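Local coordinates for protein UDP-N-acetylmuramate--L-alanine ligase (Thermotoga maritima, PDB 1J6U) that catalyses the ATP-dependent joining of L-alanine to UDP-N-acetylmuramate, forming UDP-N-acetylmuramoyl-L-alanine for peptidoglycan and so for the bacterial cell wall, at residues N100-F105 with E174-E179; K113-A118 with S181-I186; T322-I327 with T433-V438. One frame throughout, in Å; residues are numbered along the deposited sequence.

Interaction 1 of 3, residues N100-F105 with E174-E179; sequences NRLHYF and EEFFSE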
loop_
_atom_site.group_PDB
_atom_site.type_symbol
_atom_site.label_atom_id
_atom_site.label_comp_id
_atom_site.label_asym_id
_atom_site.label_seq_id
_atom_site.Cartn_x
_atom_site.Cartn_y
_atom_site.Cartn_z
ATOM N N ASN A 100 13.793 -3.296 16.848
ATOM C CA ASN A 100 13.342 -2.626 15.628
ATOM C C ASN A 100 12.254 -3.431 14.935
ATOM O O ASN A 100 12.325 -4.660 14.872
ATOM C CB ASN A 100 14.528 -2.397 14.700
ATOM C CG ASN A 100 15.501 -1.355 15.273
ATOM O OD1 ASN A 100 15.110 -0.213 15.542
ATOM N ND2 ASN A 100 16.755 -1.748 15.481
ATOM N N ARG A 101 11.239 -2.722 14.451
ATOM C CA ARG A 101 10.088 -3.296 13.763
ATOM C C ARG A 101 10.400 -4.503 12.856
ATOM O O ARG A 101 9.966 -5.620 13.140
ATOM C CB ARG A 101 9.407 -2.193 12.947
ATOM C CG ARG A 101 8.022 -2.546 12.369
ATOM C CD ARG A 101 7.452 -1.370 11.536
ATOM N NE ARG A 101 8.437 -0.888 10.555
ATOM C CZ ARG A 101 8.430 0.330 9.995
ATOM N NH1 ARG A 101 9.374 0.688 9.111
ATOM N NH2 ARG A 101 7.480 1.205 10.317
ATOM N N LEU A 102 11.185 -4.287 11.803
ATOM C CA LEU A 102 11.465 -5.346 10.836
ATOM C C LEU A 102 12.096 -6.533 11.470
ATOM O O LEU A 102 11.654 -7.670 11.276
ATOM C CB LEU A 102 12.377 -4.870 9.714
ATOM C CG LEU A 102 11.890 -5.097 8.291
ATOM C CD1 LEU A 102 13.108 -5.237 7.413
ATOM C CD2 LEU A 102 10.981 -6.336 8.201
ATOM N N HIS A 103 13.145 -6.255 12.225
ATOM C CA HIS A 103 13.876 -7.294 12.919
ATOM C C HIS A 103 12.948 -8.094 13.835
ATOM O O HIS A 103 13.033 -9.310 13.894
ATOM C CB HIS A 103 15.001 -6.670 13.743
ATOM C CG HIS A 103 15.837 -7.681 14.444
ATOM N ND1 HIS A 103 16.937 -8.267 13.855
ATOM C CD2 HIS A 103 15.673 -8.297 15.639
ATOM C CE1 HIS A 103 17.413 -9.204 14.656
ATOM N NE2 HIS A 103 16.664 -9.243 15.744
ATOM N N TYR A 104 12.066 -7.410 14.556
ATOM C CA TYR A 104 11.144 -8.088 15.463
ATOM C C TYR A 104 10.144 -8.925 14.656
ATOM O O TYR A 104 9.748 -10.031 15.045
ATOM C CB TYR A 104 10.386 -7.069 16.289
ATOM C CG TYR A 104 9.438 -7.699 17.269
ATOM C CD1 TYR A 104 9.916 -8.360 18.409
ATOM C CD2 TYR A 104 8.053 -7.615 17.080
ATOM C CE1 TYR A 104 9.033 -8.910 19.347
ATOM C CE2 TYR A 104 7.170 -8.167 18.002
ATOM C CZ TYR A 104 7.666 -8.806 19.132
ATOM O OH TYR A 104 6.786 -9.313 20.043
ATOM N N PHE A 105 9.725 -8.360 13.533
ATOM C CA PHE A 105 8.814 -9.039 12.649
ATOM C C PHE A 105 9.477 -10.351 12.176
ATOM O O PHE A 105 8.864 -11.430 12.209
ATOM C CB PHE A 105 8.504 -8.144 11.452
ATOM C CG PHE A 105 7.532 -8.746 10.519
ATOM C CD1 PHE A 105 6.281 -9.152 10.979
ATOM C CD2 PHE A 105 7.866 -8.948 9.187
ATOM C CE1 PHE A 105 5.363 -9.753 10.124
ATOM C CE2 PHE A 105 6.960 -9.548 8.321
ATOM C CZ PHE A 105 5.704 -9.950 8.796
ATOM N N GLU A 174 14.461 -1.143 3.636
ATOM C CA GLU A 174 15.416 -1.548 4.637
ATOM C C GLU A 174 16.162 -2.751 4.102
ATOM O O GLU A 174 15.560 -3.784 3.828
ATOM C CB GLU A 174 14.702 -1.894 5.945
ATOM C CG GLU A 174 13.334 -1.202 6.084
ATOM C CD GLU A 174 12.765 -1.229 7.513
ATOM O OE1 GLU A 174 11.510 -1.210 7.657
ATOM O OE2 GLU A 174 13.572 -1.251 8.483
ATOM N N GLU A 175 17.474 -2.600 3.949
ATOM C CA GLU A 175 18.360 -3.666 3.470
ATOM C C GLU A 175 18.102 -5.017 4.171
ATOM O O GLU A 175 18.221 -6.092 3.559
ATOM C CB GLU A 175 19.812 -3.237 3.695
ATOM C CG GLU A 175 20.877 -4.105 3.039
ATOM C CD GLU A 175 22.281 -3.574 3.308
ATOM O OE1 GLU A 175 23.072 -3.424 2.342
ATOM O OE2 GLU A 175 22.583 -3.305 4.497
ATOM N N PHE A 176 17.741 -4.952 5.448
ATOM C CA PHE A 176 17.464 -6.149 6.252
ATOM C C PHE A 176 16.357 -7.022 5.671
ATOM O O PHE A 176 16.139 -8.120 6.160
ATOM C CB PHE A 176 17.050 -5.748 7.669
ATOM C CG PHE A 176 16.992 -6.901 8.646
ATOM C CD1 PHE A 176 18.159 -7.484 9.128
ATOM C CD2 PHE A 176 15.765 -7.387 9.107
ATOM C CE1 PHE A 176 18.108 -8.538 10.059
ATOM C CE2 PHE A 176 15.692 -8.434 10.035
ATOM C CZ PHE A 176 16.872 -9.017 10.516
ATOM N N PHE A 177 15.642 -6.546 4.649
ATOM C CA PHE A 177 14.564 -7.370 4.108
ATOM C C PHE A 177 15.186 -8.609 3.525
ATOM O O PHE A 177 14.584 -9.682 3.554
ATOM C CB PHE A 177 13.732 -6.609 3.063
ATOM C CG PHE A 177 14.283 -6.646 1.670
ATOM C CD1 PHE A 177 13.810 -7.594 0.743
ATOM C CD2 PHE A 177 15.224 -5.713 1.256
ATOM C CE1 PHE A 177 14.264 -7.607 -0.581
ATOM C CE2 PHE A 177 15.690 -5.714 -0.064
ATOM C CZ PHE A 177 15.212 -6.662 -0.992
ATOM N N SER A 178 16.413 -8.445 3.042
ATOM C CA SER A 178 17.212 -9.523 2.443
ATOM C C SER A 178 17.533 -10.668 3.422
ATOM O O SER A 178 18.045 -11.702 3.015
ATOM C CB SER A 178 18.529 -8.961 1.939
ATOM O OG SER A 178 19.272 -8.567 3.071
ATOM N N GLU A 179 17.234 -10.463 4.700
ATOM C CA GLU A 179 17.471 -11.440 5.742
ATOM C C GLU A 179 16.284 -12.373 5.914
ATOM O O GLU A 179 16.334 -13.330 6.687
ATOM C CB GLU A 179 17.748 -10.733 7.077
ATOM C CG GLU A 179 19.039 -9.948 7.097
ATOM C CD GLU A 179 20.235 -10.822 6.770
ATOM O OE1 GLU A 179 20.888 -10.585 5.723
ATOM O OE2 GLU A 179 20.512 -11.752 7.563
HETATM O O HOH W 1 12.569 -2.022 11.592
#
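Leu102 reaches out from the first turn of helix 101-112 and packs against both Glu174 and Phe176. Its CD1 sits 3.8 Å from CD2 of Phe176, at the edge of the ring and in its plane, while one face of the ring carries CB of Glu179, offset toward its rim, from the same short 3-10 segment. Phe176 CG stands opposite the backbone N (chi1 -169°), which sends the ring on past Leu102 to His103, where Phe176 CZ comes 3.4 Å from His103 ND1; the two rings meet obliquely, their planes 38° apart. This is the close-packed part of the contact.

The other flank is polar and looser. Arg101 NH1 makes a single 3.2 Å salt bridge to Glu174 OE1 (N-H...O 162°); this oxygen lies in the guanidinium plane but is met from above its own carboxylate plane. A water accepts from Leu102 N at 2.7 Å and donates only weakly to Glu174 OE2, bridging helix and loop. Glu175, the next residue, points away and forms a salt bridge with Arg204. Small and near the surface, the contact is a helix N-terminus resting on a 3-10 turn, joining the N-terminal and central domains characteristic of Mur ligases.

Interaction 2 of 3, residues K113-A118 with S181-I186; sequences KKEEFA and SPNYLI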
loop_
_atom_site.group_PDB
_atom_site.type_symbol
_atom_site.label_atom_id
_atom_site.label_comp_id
_atom_site.label_asym_id
_atom_site.label_seq_id
_atom_site.Cartn_x
_atom_site.Cartn_y
_atom_site.Cartn_z
ATOM N N LYS A 113 6.756 -20.180 12.451
ATOM C CA LYS A 113 7.136 -21.447 11.821
ATOM C C LYS A 113 5.990 -21.859 10.877
ATOM O O LYS A 113 5.372 -22.920 11.014
ATOM C CB LYS A 113 7.396 -22.513 12.906
ATOM N N LYS A 114 5.701 -20.999 9.913
ATOM C CA LYS A 114 4.608 -21.246 8.987
ATOM C C LYS A 114 5.047 -21.109 7.538
ATOM O O LYS A 114 6.165 -20.698 7.266
ATOM C CB LYS A 114 3.497 -20.250 9.254
ATOM C CG LYS A 114 2.549 -20.613 10.369
ATOM C CD LYS A 114 1.426 -19.565 10.357
ATOM C CE LYS A 114 0.197 -19.914 11.208
ATOM N NZ LYS A 114 -0.883 -18.914 10.876
ATOM N N GLU A 115 4.168 -21.456 6.604
ATOM C CA GLU A 115 4.503 -21.325 5.191
ATOM C C GLU A 115 4.381 -19.832 4.922
ATOM O O GLU A 115 3.364 -19.218 5.242
ATOM C CB GLU A 115 3.493 -22.099 4.343
ATOM C CG GLU A 115 3.766 -22.103 2.842
ATOM C CD GLU A 115 2.592 -22.681 2.032
ATOM O OE1 GLU A 115 1.506 -22.949 2.611
ATOM O OE2 GLU A 115 2.750 -22.858 0.804
ATOM N N GLU A 116 5.390 -19.249 4.297
ATOM C CA GLU A 116 5.371 -17.819 4.055
ATOM C C GLU A 116 5.227 -17.273 2.635
ATOM O O GLU A 116 5.987 -17.624 1.742
ATOM C CB GLU A 116 6.623 -17.203 4.661
ATOM C CG GLU A 116 6.741 -17.363 6.161
ATOM C CD GLU A 116 8.093 -16.864 6.680
ATOM O OE1 GLU A 116 8.828 -16.182 5.913
ATOM O OE2 GLU A 116 8.420 -17.157 7.858
ATOM N N PHE A 117 4.257 -16.377 2.457
ATOM C CA PHE A 117 4.057 -15.718 1.190
ATOM C C PHE A 117 4.505 -14.264 1.416
ATOM O O PHE A 117 3.868 -13.503 2.140
ATOM C CB PHE A 117 2.584 -15.727 0.771
ATOM C CG PHE A 117 2.049 -17.089 0.401
ATOM C CD1 PHE A 117 1.751 -18.034 1.389
ATOM C CD2 PHE A 117 1.749 -17.398 -0.920
ATOM C CE1 PHE A 117 1.162 -19.242 1.065
ATOM C CE2 PHE A 117 1.156 -18.610 -1.244
ATOM C CZ PHE A 117 0.864 -19.524 -0.246
ATOM N N ALA A 118 5.619 -13.893 0.805
ATOM C CA ALA A 118 6.136 -12.542 0.904
ATOM C C ALA A 118 6.038 -11.790 -0.427
ATOM O O ALA A 118 6.199 -12.348 -1.539
ATOM C CB ALA A 118 7.583 -12.574 1.372
ATOM N N SER A 181 13.546 -15.190 4.548
ATOM C CA SER A 181 13.662 -16.288 3.614
ATOM C C SER A 181 12.309 -16.993 3.537
ATOM O O SER A 181 12.112 -18.091 4.082
ATOM C CB SER A 181 14.773 -17.237 4.052
ATOM O OG SER A 181 14.631 -17.493 5.420
ATOM N N PRO A 182 11.346 -16.346 2.864
ATOM C CA PRO A 182 9.994 -16.892 2.701
ATOM C C PRO A 182 10.038 -18.085 1.751
ATOM O O PRO A 182 11.052 -18.324 1.075
ATOM C CB PRO A 182 9.242 -15.729 2.081
ATOM C CG PRO A 182 10.343 -15.112 1.157
ATOM C CD PRO A 182 11.520 -15.094 2.092
ATOM N N ASN A 183 8.936 -18.818 1.700
ATOM C CA ASN A 183 8.801 -19.966 0.806
ATOM C C ASN A 183 8.696 -19.405 -0.601
ATOM O O ASN A 183 9.390 -19.849 -1.536
ATOM C CB ASN A 183 7.499 -20.732 1.087
ATOM C CG ASN A 183 7.502 -21.443 2.420
ATOM O OD1 ASN A 183 7.548 -20.822 3.491
ATOM N ND2 ASN A 183 7.439 -22.767 2.364
ATOM N N TYR A 184 7.786 -18.434 -0.728
ATOM C CA TYR A 184 7.486 -17.783 -1.992
ATOM C C TYR A 184 7.637 -16.286 -1.835
ATOM O O TYR A 184 7.241 -15.711 -0.837
ATOM C CB TYR A 184 6.052 -18.087 -2.388
ATOM C CG TYR A 184 5.603 -19.446 -1.964
ATOM C CD1 TYR A 184 4.544 -19.607 -1.095
ATOM C CD2 TYR A 184 6.258 -20.583 -2.419
ATOM C CE1 TYR A 184 4.141 -20.869 -0.683
ATOM C CE2 TYR A 184 5.868 -21.838 -2.012
ATOM C CZ TYR A 184 4.816 -21.979 -1.149
ATOM O OH TYR A 184 4.459 -23.243 -0.759
ATOM N N LEU A 185 8.202 -15.669 -2.850
ATOM C CA LEU A 185 8.419 -14.261 -2.870
ATOM C C LEU A 185 8.049 -13.671 -4.239
ATOM O O LEU A 185 8.542 -14.140 -5.294
ATOM C CB LEU A 185 9.884 -13.979 -2.614
ATOM C CG LEU A 185 10.291 -12.550 -2.949
ATOM C CD1 LEU A 185 9.806 -11.666 -1.795
ATOM C CD2 LEU A 185 11.812 -12.439 -3.161
ATOM N N ILE A 186 7.148 -12.681 -4.233
ATOM C CA ILE A 186 6.850 -11.970 -5.477
ATOM C C ILE A 186 7.651 -10.663 -5.353
ATOM O O ILE A 186 7.645 -10.003 -4.294
ATOM C CB ILE A 186 5.376 -11.568 -5.628
ATOM C CG1 ILE A 186 4.497 -12.789 -5.890
ATOM C CG2 ILE A 186 5.243 -10.586 -6.776
ATOM C CD1 ILE A 186 2.974 -12.455 -5.956
#
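Phe117 offers a ring face to the edge of Tyr184: Tyr184 CD1 stands 3.5 Å above the centre of the Phe117 ring, with the planes at 63°, an edge-to-face pair. The two side chains run side by side from bridged positions of neighbouring parallel strands. Val132 and Leu288, from two helices, also pack against Phe117.

On the other face of the sheet Ala118 CB meets Pro182 CB at 3.6 Å and, more loosely, CD1 of Leu185. Between the faces runs the parallel ladder: Tyr184 N gives to Glu116 O, Ala118 N to Tyr184 O at 2.9 Å, and Ile186 N to Ala118 O. Where the ladder begins, a side chain takes the place of a backbone acceptor. Asn183 OD1 receives the Glu116 N-H at 2.8 Å along an almost straight path (178°), though the donor lies 53° out of the carbonyl plane. Glu116 O in turn accepts a weak second bond from Asn183 N, and Glu116 OE1 passes across Pro182 and bonds to Tyr168 OH. At the outer end of the Tyr184 ring, Tyr184 OH and Glu115 OE2 approach each other, but the carboxylate position is doubtful. This chemistry is consistent with the asparagine, through a strong side-chain bond and a weak backbone one, helping to set the register in which the strands start.

Interaction 3 of 3, residues T322-I327 with T433-V438; sequences TNIYVI and TVFLFV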
loop_
_atom_site.group_PDB
_atom_site.type_symbol
_atom_site.label_atom_id
_atom_site.label_comp_id
_atom_site.label_asym_id
_atom_site.label_seq_id
_atom_site.Cartn_x
_atom_site.Cartn_y
_atom_site.Cartn_z
ATOM N N THR A 322 -26.588 11.163 -8.628
ATOM C CA THR A 322 -25.950 12.337 -9.160
ATOM C C THR A 322 -24.750 12.113 -10.075
ATOM O O THR A 322 -24.271 13.043 -10.756
ATOM C CB THR A 322 -25.614 13.130 -7.925
ATOM O OG1 THR A 322 -26.012 14.480 -8.107
ATOM C CG2 THR A 322 -24.190 12.944 -7.547
ATOM N N ASN A 323 -24.316 10.850 -10.114
ATOM C CA ASN A 323 -23.147 10.402 -10.843
ATOM C C ASN A 323 -21.902 11.150 -10.306
ATOM O O ASN A 323 -21.100 11.733 -11.062
ATOM C CB ASN A 323 -23.289 10.593 -12.363
ATOM C CG ASN A 323 -22.164 9.904 -13.107
ATOM O OD1 ASN A 323 -21.571 8.934 -12.601
ATOM N ND2 ASN A 323 -21.857 10.382 -14.298
ATOM N N ILE A 324 -21.762 11.138 -8.982
ATOM C CA ILE A 324 -20.627 11.785 -8.337
ATOM C C ILE A 324 -19.777 10.795 -7.545
ATOM O O ILE A 324 -20.288 9.989 -6.763
ATOM C CB ILE A 324 -21.096 12.927 -7.401
ATOM C CG1 ILE A 324 -21.383 14.153 -8.244
ATOM C CG2 ILE A 324 -19.998 13.296 -6.388
ATOM C CD1 ILE A 324 -22.201 15.174 -7.506
ATOM N N TYR A 325 -18.472 10.867 -7.748
ATOM C CA TYR A 325 -17.556 9.978 -7.034
ATOM C C TYR A 325 -16.469 10.727 -6.282
ATOM O O TYR A 325 -15.938 11.742 -6.749
ATOM C CB TYR A 325 -16.827 9.028 -8.021
ATOM C CG TYR A 325 -17.715 8.062 -8.785
ATOM C CD1 TYR A 325 -18.460 8.505 -9.863
ATOM C CD2 TYR A 325 -17.781 6.690 -8.444
ATOM C CE1 TYR A 325 -19.243 7.639 -10.601
ATOM C CE2 TYR A 325 -18.574 5.789 -9.188
ATOM C CZ TYR A 325 -19.290 6.289 -10.270
ATOM O OH TYR A 325 -20.005 5.488 -11.099
ATOM N N VAL A 326 -16.111 10.213 -5.125
ATOM C CA VAL A 326 -14.986 10.770 -4.383
ATOM C C VAL A 326 -14.040 9.567 -4.301
ATOM O O VAL A 326 -14.358 8.505 -3.732
ATOM C CB VAL A 326 -15.390 11.253 -2.953
ATOM C CG1 VAL A 326 -14.142 11.700 -2.208
ATOM C CG2 VAL A 326 -16.398 12.433 -3.041
ATOM N N ILE A 327 -12.869 9.737 -4.873
ATOM C CA ILE A 327 -11.878 8.667 -4.910
ATOM C C ILE A 327 -10.568 9.086 -4.220
ATOM O O ILE A 327 -10.104 10.226 -4.380
ATOM C CB ILE A 327 -11.601 8.269 -6.409
ATOM C CG1 ILE A 327 -12.871 7.668 -7.017
ATOM C CG2 ILE A 327 -10.491 7.206 -6.509
ATOM C CD1 ILE A 327 -12.706 7.213 -8.478
ATOM N N THR A 433 -19.210 13.959 -11.956
ATOM C CA THR A 433 -17.863 14.370 -11.665
ATOM C C THR A 433 -17.219 13.443 -10.697
ATOM O O THR A 433 -17.851 12.921 -9.763
ATOM C CB THR A 433 -17.824 15.813 -11.069
ATOM O OG1 THR A 433 -18.336 16.732 -12.034
ATOM C CG2 THR A 433 -16.401 16.230 -10.749
ATOM N N VAL A 434 -15.943 13.224 -10.953
ATOM C CA VAL A 434 -15.157 12.381 -10.103
ATOM C C VAL A 434 -14.166 13.280 -9.418
ATOM O O VAL A 434 -13.392 13.971 -10.076
ATOM C CB VAL A 434 -14.371 11.343 -10.907
ATOM C CG1 VAL A 434 -13.310 10.692 -9.984
ATOM C CG2 VAL A 434 -15.345 10.290 -11.491
ATOM N N PHE A 435 -14.199 13.278 -8.095
ATOM C CA PHE A 435 -13.247 14.076 -7.345
ATOM C C PHE A 435 -12.185 13.124 -6.809
ATOM O O PHE A 435 -12.456 12.250 -5.964
ATOM C CB PHE A 435 -13.926 14.796 -6.176
ATOM C CG PHE A 435 -15.003 15.700 -6.597
ATOM C CD1 PHE A 435 -16.305 15.257 -6.635
ATOM C CD2 PHE A 435 -14.719 17.002 -6.987
ATOM C CE1 PHE A 435 -17.342 16.108 -7.062
ATOM C CE2 PHE A 435 -15.732 17.849 -7.413
ATOM C CZ PHE A 435 -17.053 17.403 -7.452
ATOM N N LEU A 436 -10.979 13.283 -7.328
ATOM C CA LEU A 436 -9.871 12.460 -6.885
ATOM C C LEU A 436 -9.018 13.238 -5.889
ATOM O O LEU A 436 -8.347 14.209 -6.271
ATOM C CB LEU A 436 -8.962 12.108 -8.051
ATOM C CG LEU A 436 -9.540 11.448 -9.273
ATOM C CD1 LEU A 436 -8.479 11.468 -10.400
ATOM C CD2 LEU A 436 -9.977 10.052 -8.899
ATOM N N PHE A 437 -9.039 12.814 -4.630
ATOM C CA PHE A 437 -8.210 13.426 -3.614
ATOM C C PHE A 437 -6.892 12.621 -3.586
ATOM O O PHE A 437 -6.804 11.531 -3.015
ATOM C CB PHE A 437 -8.899 13.359 -2.270
ATOM C CG PHE A 437 -9.947 14.372 -2.109
ATOM C CD1 PHE A 437 -11.207 14.175 -2.656
ATOM C CD2 PHE A 437 -9.690 15.543 -1.395
ATOM C CE1 PHE A 437 -12.202 15.123 -2.481
ATOM C CE2 PHE A 437 -10.681 16.496 -1.224
ATOM C CZ PHE A 437 -11.938 16.284 -1.763
ATOM N N VAL A 438 -5.868 13.204 -4.184
ATOM C CA VAL A 438 -4.583 12.571 -4.335
ATOM C C VAL A 438 -3.437 12.969 -3.432
ATOM O O VAL A 438 -3.064 14.136 -3.374
ATOM C CB VAL A 438 -4.116 12.793 -5.756
ATOM C CG1 VAL A 438 -2.839 11.978 -6.029
ATOM C CG2 VAL A 438 -5.279 12.461 -6.698
#
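Ile327 and Leu436 lie side by side at the apolar centre, with Ile327 CB only 3.5 Å from Leu436 CD2, tighter than an ordinary carbon contact. Ile327 CG1 stands opposite the carbonyl carbon (chi1 -65°), carrying CD1 back to Val434 CG1 at 3.8 Å. Val434 CG2, its other branch, touches Tyr325 CD1, and these four residues form one face of the strand pair. On the other, Ile324 CG2 meets the edge of the Phe435 ring in its plane, 3.9 Å from Phe435 CE1, while Val326 CG1 lies against CD1 and CE1 of Phe437.

Parallel backbone bonds link the strands between these layers, among them Phe435 N to Tyr325 O at 2.7 Å and Ile327 N to Phe435 O at 2.8 Å. They weaken at the start, where Thr433 N reaches Asn323 O at a poor angle of 132°. Here the polar edge begins: Asn323 ND2 bonds to Asn432 and Glu351, and Thr433 OG1 to Glu431 O.

Within the C-terminal domain's mixed sheet, strand 324-329 lies between antiparallel strand 314-319 and strand 433-438, which is flanked beyond by strand 352-357. Helix 443-457 covers the phenylalanine face through Phe450 and Tyr454.

Overall arrangement
The three contacts show how chemistry follows place in a multidomain fold. Interactions 2 and 3 both pair adjacent parallel strands, with nearly equal buried surface, but interaction 3 is almost wholly buried and mainly aliphatic or aromatic, with its polar groups at one end, whereas interaction 2 is only partly buried and mixes apolar packing with an asparagine and glutamates. Interaction 1, at the surface, has no ladder and combines a leucine-aromatic cluster with one salt bridge and a weakly held water bridge. Helix 101-112 leads directly into strand 116-120, and the segments of interactions 1 and 2 alternate along the chain, with centres 15 Å apart. Interaction 3 lies about 38 Å from either, centre to centre, across the molecule.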